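Local coordinates for nucleoporin NUP170 (Chaetomium thermophilum, PDB 5HAX), which probably serves as a scaffold nucleoporin of the nuclear pore complex, pairing an N-terminal beta-propeller with a helical C-terminal region, at residues G316-L321 and M403-A408; M310-T315 and G389-V394. One frame throughout, in Å; residues are numbered along the deposited sequence.

Interaction 1: residues G316-L321 and M403-A408; sequences GCRLFL and MLFVSA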
loop_
_atom_site.group_PDB
_atom_site.type_symbol
_atom_site.label_atom_id
_atom_site.label_comp_id
_atom_site.label_asym_id
_atom_site.label_seq_id
_atom_site.Cartn_x
_atom_site.Cartn_y
_atom_site.Cartn_z
ATOM N N GLY A 316 -19.542 -12.096 5.735
ATOM C CA GLY A 316 -19.075 -10.881 5.102
ATOM C C GLY A 316 -18.934 -9.685 6.014
ATOM O O GLY A 316 -18.729 -8.573 5.514
ATOM N N CYS A 317 -19.037 -9.870 7.329
ATOM C CA CYS A 317 -18.865 -8.770 8.266
ATOM C C CYS A 317 -17.387 -8.567 8.557
ATOM O O CYS A 317 -16.656 -9.531 8.806
ATOM C CB CYS A 317 -19.618 -9.046 9.565
ATOM S SG CYS A 317 -21.405 -9.199 9.368
ATOM N N ARG A 318 -16.948 -7.313 8.521
ATOM C CA ARG A 318 -15.587 -6.941 8.886
ATOM C C ARG A 318 -15.604 -6.464 10.334
ATOM O O ARG A 318 -16.184 -5.417 10.643
ATOM C CB ARG A 318 -15.042 -5.867 7.948
ATOM C CG ARG A 318 -14.514 -6.410 6.629
ATOM C CD ARG A 318 -14.184 -5.290 5.652
ATOM N NE ARG A 318 -15.369 -4.815 4.944
ATOM C CZ ARG A 318 -15.409 -3.712 4.204
ATOM N NH1 ARG A 318 -16.533 -3.367 3.590
ATOM N NH2 ARG A 318 -14.328 -2.952 4.075
ATOM N N LEU A 319 -14.974 -7.238 11.216
ATOM C CA LEU A 319 -14.876 -6.920 12.635
ATOM C C LEU A 319 -13.542 -6.229 12.888
ATOM O O LEU A 319 -12.484 -6.806 12.620
ATOM C CB LEU A 319 -14.985 -8.187 13.485
ATOM C CG LEU A 319 -16.058 -9.206 13.097
ATOM C CD1 LEU A 319 -15.967 -10.433 13.997
ATOM C CD2 LEU A 319 -17.444 -8.590 13.168
ATOM N N PHE A 320 -13.593 -5.009 13.413
ATOM C CA PHE A 320 -12.395 -4.230 13.710
ATOM C C PHE A 320 -12.165 -4.227 15.216
ATOM O O PHE A 320 -13.004 -3.731 15.976
ATOM C CB PHE A 320 -12.528 -2.808 13.171
ATOM C CG PHE A 320 -12.459 -2.732 11.675
ATOM C CD1 PHE A 320 -11.252 -2.501 11.037
ATOM C CD2 PHE A 320 -13.597 -2.914 10.907
ATOM C CE1 PHE A 320 -11.181 -2.440 9.659
ATOM C CE2 PHE A 320 -13.534 -2.854 9.528
ATOM C CZ PHE A 320 -12.322 -2.619 8.903
ATOM N N LEU A 321 -11.028 -4.776 15.638
ATOM C CA LEU A 321 -10.722 -4.969 17.047
ATOM C C LEU A 321 -9.595 -4.051 17.483
ATOM O O LEU A 321 -8.576 -3.923 16.795
ATOM C CB LEU A 321 -10.325 -6.417 17.338
ATOM C CG LEU A 321 -11.401 -7.455 17.026
ATOM C CD1 LEU A 321 -11.063 -8.169 15.732
ATOM C CD2 LEU A 321 -11.553 -8.439 18.176
ATOM N N MET A 403 -17.089 -14.802 -7.031
ATOM C CA MET A 403 -17.338 -13.387 -7.281
ATOM C C MET A 403 -16.446 -12.576 -6.354
ATOM O O MET A 403 -16.346 -12.879 -5.160
ATOM C CB MET A 403 -18.808 -13.025 -7.052
ATOM C CG MET A 403 -19.787 -13.670 -8.029
ATOM S SD MET A 403 -19.469 -13.288 -9.769
ATOM C CE MET A 403 -19.539 -11.496 -9.768
ATOM N N LEU A 404 -15.802 -11.551 -6.905
ATOM C CA LEU A 404 -14.846 -10.731 -6.169
ATOM C C LEU A 404 -15.491 -9.392 -5.834
ATOM O O LEU A 404 -15.788 -8.598 -6.732
ATOM C CB LEU A 404 -13.576 -10.525 -6.993
ATOM C CG LEU A 404 -12.263 -10.853 -6.291
ATOM C CD1 LEU A 404 -12.170 -12.345 -6.025
ATOM C CD2 LEU A 404 -11.088 -10.370 -7.127
ATOM N N PHE A 405 -15.708 -9.142 -4.544
ATOM C CA PHE A 405 -16.091 -7.817 -4.077
ATOM C C PHE A 405 -14.833 -7.056 -3.687
ATOM O O PHE A 405 -14.011 -7.562 -2.917
ATOM C CB PHE A 405 -17.048 -7.892 -2.887
ATOM C CG PHE A 405 -17.360 -6.548 -2.288
ATOM C CD1 PHE A 405 -18.169 -5.649 -2.963
ATOM C CD2 PHE A 405 -16.832 -6.178 -1.062
ATOM C CE1 PHE A 405 -18.451 -4.406 -2.424
ATOM C CE2 PHE A 405 -17.114 -4.937 -0.517
ATOM C CZ PHE A 405 -17.923 -4.052 -1.198
ATOM N N VAL A 406 -14.684 -5.849 -4.224
ATOM C CA VAL A 406 -13.510 -5.021 -3.977
ATOM C C VAL A 406 -13.982 -3.618 -3.625
ATOM O O VAL A 406 -14.807 -3.038 -4.340
ATOM C CB VAL A 406 -12.559 -4.986 -5.189
ATOM C CG1 VAL A 406 -11.197 -4.471 -4.762
ATOM C CG2 VAL A 406 -12.433 -6.367 -5.814
ATOM N N SER A 407 -13.460 -3.076 -2.526
ATOM C CA SER A 407 -13.866 -1.762 -2.051
ATOM C C SER A 407 -12.653 -1.008 -1.528
ATOM O O SER A 407 -11.624 -1.593 -1.180
ATOM C CB SER A 407 -14.936 -1.859 -0.953
ATOM O OG SER A 407 -14.442 -2.550 0.181
ATOM N N ALA A 408 -12.794 0.308 -1.476
ATOM C CA ALA A 408 -11.767 1.199 -0.964
ATOM C C ALA A 408 -12.444 2.261 -0.117
ATOM O O ALA A 408 -13.647 2.505 -0.264
ATOM C CB ALA A 408 -10.974 1.861 -2.097
#
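Arg318 reaches across from 316-321 to meet Ser407 and Phe405 of 403-408, and it is the sole residue of its own segment to do so. The two backbones stay far apart: even the nearest CA atoms, those of Arg318 and Ser407, are 12.2 Å apart, and the long arginine side chain covers about half of the distance. Its chain is extended except for a bend at chi3 (-82°), which turns the guanidinium aside before it arrives at 403-408. There the closer part of the contact lies at Ser407. Arg318 NH2 stands 3.9 Å from Ser407 OG, and NH1 is little farther at 4.1 Å from the same oxygen; the hydroxyl comes to the guanidinium obliquely. At these separations Glu427 is what links them: its OE2 forms a salt bridge with Arg318 NH1 and its OE1 a hydrogen bond with Ser407 OG. That carboxylate probably balances the buried arginine charge and is likely to help hold both groups in place. The looser part is at Phe405. Arg318 NH1 lies near the plane of its ring, at the edge, 4.4 Å from CE2, so the cation is not set over the aromatic face. Phe405 has CG anti to its backbone N (chi1 174°), which carries the ring out toward the arginine, and the ring also meets Trp431 with planes about 55° apart. The segments bury just 67 Å² between them, yet all three touching residues are buried, and the looser part does not open to solvent. Arg318 starts from strand 318-324, packs along Met310 and Leu312 of the neighbouring strand 307-313, and passes Phe391 of strand 390-395 to reach strand 403-409, bridging two successive sheets of the propeller.

Interaction 2: residues M310-T315 and G389-V394; sequences MALTDT and GYFFDV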
loop_
_atom_site.group_PDB
_atom_site.type_symbol
_atom_site.label_atom_id
_atom_site.label_comp_id
_atom_site.label_asym_id
_atom_site.label_seq_id
_atom_site.Cartn_x
_atom_site.Cartn_y
_atom_site.Cartn_z
ATOM N N MET A 310 -8.320 -6.532 11.756
ATOM C CA MET A 310 -9.597 -6.781 11.104
ATOM C C MET A 310 -9.837 -8.282 11.035
ATOM O O MET A 310 -8.920 -9.053 10.734
ATOM C CB MET A 310 -9.638 -6.192 9.690
ATOM C CG MET A 310 -11.038 -6.180 9.084
ATOM S SD MET A 310 -11.064 -5.921 7.298
ATOM C CE MET A 310 -10.494 -7.518 6.716
ATOM N N ALA A 311 -11.071 -8.690 11.313
ATOM C CA ALA A 311 -11.482 -10.085 11.233
ATOM C C ALA A 311 -12.699 -10.177 10.328
ATOM O O ALA A 311 -13.649 -9.402 10.482
ATOM C CB ALA A 311 -11.795 -10.655 12.619
ATOM N N LEU A 312 -12.662 -11.110 9.382
ATOM C CA LEU A 312 -13.727 -11.291 8.404
ATOM C C LEU A 312 -14.522 -12.545 8.744
ATOM O O LEU A 312 -13.945 -13.623 8.907
ATOM C CB LEU A 312 -13.155 -11.399 6.989
ATOM C CG LEU A 312 -14.195 -11.566 5.875
ATOM C CD1 LEU A 312 -15.044 -10.311 5.742
ATOM C CD2 LEU A 312 -13.519 -11.900 4.559
ATOM N N THR A 313 -15.841 -12.397 8.845
ATOM C CA THR A 313 -16.734 -13.523 9.062
ATOM C C THR A 313 -17.137 -14.141 7.727
ATOM O O THR A 313 -17.005 -13.528 6.665
ATOM C CB THR A 313 -17.993 -13.090 9.815
ATOM O OG1 THR A 313 -18.789 -12.242 8.978
ATOM C CG2 THR A 313 -17.643 -12.355 11.100
ATOM N N ASP A 314 -17.645 -15.374 7.792
ATOM C CA ASP A 314 -18.131 -16.020 6.577
ATOM C C ASP A 314 -19.417 -15.393 6.059
ATOM O O ASP A 314 -19.818 -15.696 4.932
ATOM C CB ASP A 314 -18.332 -17.525 6.805
ATOM C CG ASP A 314 -19.255 -17.834 7.973
ATOM O OD1 ASP A 314 -19.171 -18.961 8.502
ATOM O OD2 ASP A 314 -20.065 -16.969 8.363
ATOM N N THR A 315 -20.059 -14.525 6.840
ATOM C CA THR A 315 -21.216 -13.764 6.384
ATOM C C THR A 315 -20.830 -12.427 5.764
ATOM O O THR A 315 -21.714 -11.690 5.315
ATOM C CB THR A 315 -22.184 -13.525 7.547
ATOM O OG1 THR A 315 -21.480 -12.930 8.643
ATOM C CG2 THR A 315 -22.812 -14.838 8.001
ATOM N N GLY A 389 -6.887 0.439 3.360
ATOM C CA GLY A 389 -8.180 -0.184 3.581
ATOM C C GLY A 389 -8.756 -0.908 2.380
ATOM O O GLY A 389 -9.933 -1.284 2.392
ATOM N N TYR A 390 -7.950 -1.108 1.339
ATOM C CA TYR A 390 -8.394 -1.869 0.176
ATOM C C TYR A 390 -8.815 -3.271 0.606
ATOM O O TYR A 390 -8.025 -4.004 1.204
ATOM C CB TYR A 390 -7.271 -1.950 -0.860
ATOM C CG TYR A 390 -6.663 -0.623 -1.266
ATOM C CD1 TYR A 390 -7.438 0.530 -1.366
ATOM C CD2 TYR A 390 -5.305 -0.526 -1.552
ATOM C CE1 TYR A 390 -6.871 1.738 -1.742
ATOM C CE2 TYR A 390 -4.734 0.673 -1.928
ATOM C CZ TYR A 390 -5.518 1.801 -2.024
ATOM O OH TYR A 390 -4.938 2.995 -2.395
ATOM N N PHE A 391 -10.055 -3.645 0.290
ATOM C CA PHE A 391 -10.667 -4.875 0.786
ATOM C C PHE A 391 -11.053 -5.764 -0.389
ATOM O O PHE A 391 -11.789 -5.331 -1.280
ATOM C CB PHE A 391 -11.891 -4.547 1.648
ATOM C CG PHE A 391 -12.680 -5.753 2.088
ATOM C CD1 PHE A 391 -12.062 -6.807 2.736
ATOM C CD2 PHE A 391 -14.048 -5.812 1.879
ATOM C CE1 PHE A 391 -12.791 -7.909 3.149
ATOM C CE2 PHE A 391 -14.780 -6.907 2.292
ATOM C CZ PHE A 391 -14.150 -7.955 2.931
ATOM N N PHE A 392 -10.559 -7.002 -0.382
ATOM C CA PHE A 392 -10.909 -8.022 -1.368
ATOM C C PHE A 392 -11.616 -9.167 -0.657
ATOM O O PHE A 392 -11.072 -9.726 0.300
ATOM C CB PHE A 392 -9.664 -8.560 -2.084
ATOM C CG PHE A 392 -9.008 -7.573 -3.010
ATOM C CD1 PHE A 392 -9.127 -7.710 -4.381
ATOM C CD2 PHE A 392 -8.258 -6.522 -2.512
ATOM C CE1 PHE A 392 -8.518 -6.812 -5.239
ATOM C CE2 PHE A 392 -7.649 -5.619 -3.366
ATOM C CZ PHE A 392 -7.779 -5.766 -4.729
ATOM N N ASP A 393 -12.813 -9.524 -1.128
ATOM C CA ASP A 393 -13.591 -10.618 -0.547
ATOM C C ASP A 393 -13.994 -11.593 -1.642
ATOM O O ASP A 393 -14.628 -11.200 -2.627
ATOM C CB ASP A 393 -14.837 -10.098 0.173
ATOM C CG ASP A 393 -15.538 -11.181 0.978
ATOM O OD1 ASP A 393 -14.976 -12.287 1.114
ATOM O OD2 ASP A 393 -16.647 -10.926 1.486
ATOM N N VAL A 394 -13.637 -12.862 -1.459
ATOM C CA VAL A 394 -13.988 -13.928 -2.392
ATOM C C VAL A 394 -15.314 -14.510 -1.911
ATOM O O VAL A 394 -15.360 -15.245 -0.924
ATOM C CB VAL A 394 -12.896 -14.998 -2.463
ATOM C CG1 VAL A 394 -13.267 -16.077 -3.474
ATOM C CG2 VAL A 394 -11.554 -14.368 -2.810
#
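The Phe391 ring receives Met310 and Leu312 obliquely, both on the same side of its plane. Met310 SD is 5.4 Å from the centroid, 38° off the ring normal, a Met-aromatic contact, and its methyl CE comes within 4.3 Å of Phe391 CE1. Leu312 is closer: its CD1 sits 3.8 Å from Phe391 CZ, the two side chains crossing at about a right angle. The other flat group, the Asp393 carboxylate, meets the second branch of the leucine, with OD1 3.8 Å from Leu312 CD2. With CG anti to the backbone N (chi1 -179°), Leu312 extends from its strand and divides its two methyls between ring and carboxylate. Replaced by an alanine, Leu312 would lose both methyls, which is likely to open a gap beside Phe391 CZ and to remove the methyl packed beside Asp393 OD1. Strands 310-313 and 390-394 run in nearly the same direction, 24° apart, with axes 10.3 Å from each other at closest approach, so side chains alone bridge them. Asp393 OD2 is hydrogen-bonded to Ser380 OG, which helps to pay for burying a carboxylate beside a leucine. The contact is thus mainly dispersive, a thioether and a branched alkyl chain on an aromatic ring, while the polarity of the aspartate is met from within its own sheet.

Overall arrangement
Interactions 1 and 2 are two halves of one interface between successive propeller sheets, their centres about 3 Å apart. Each segment of one has its sheet neighbour in the other: Leu319 N to Ala311 O (2.6 Å) and Phe405 O to Asp393 N (2.9 Å) are probable backbone hydrogen bonds within the two sheets. Side chains join them as well. Arg318 CG lies 3.5 Å from Met310 SD, and its CZ lies 3.4 Å from Phe391 CD2, so the arginine of interaction 1 packs against both members of the Met-aromatic pair. Polar linkage through Glu427 and apolar filling therefore lie side by side, about 16 Å from the centre of the chain.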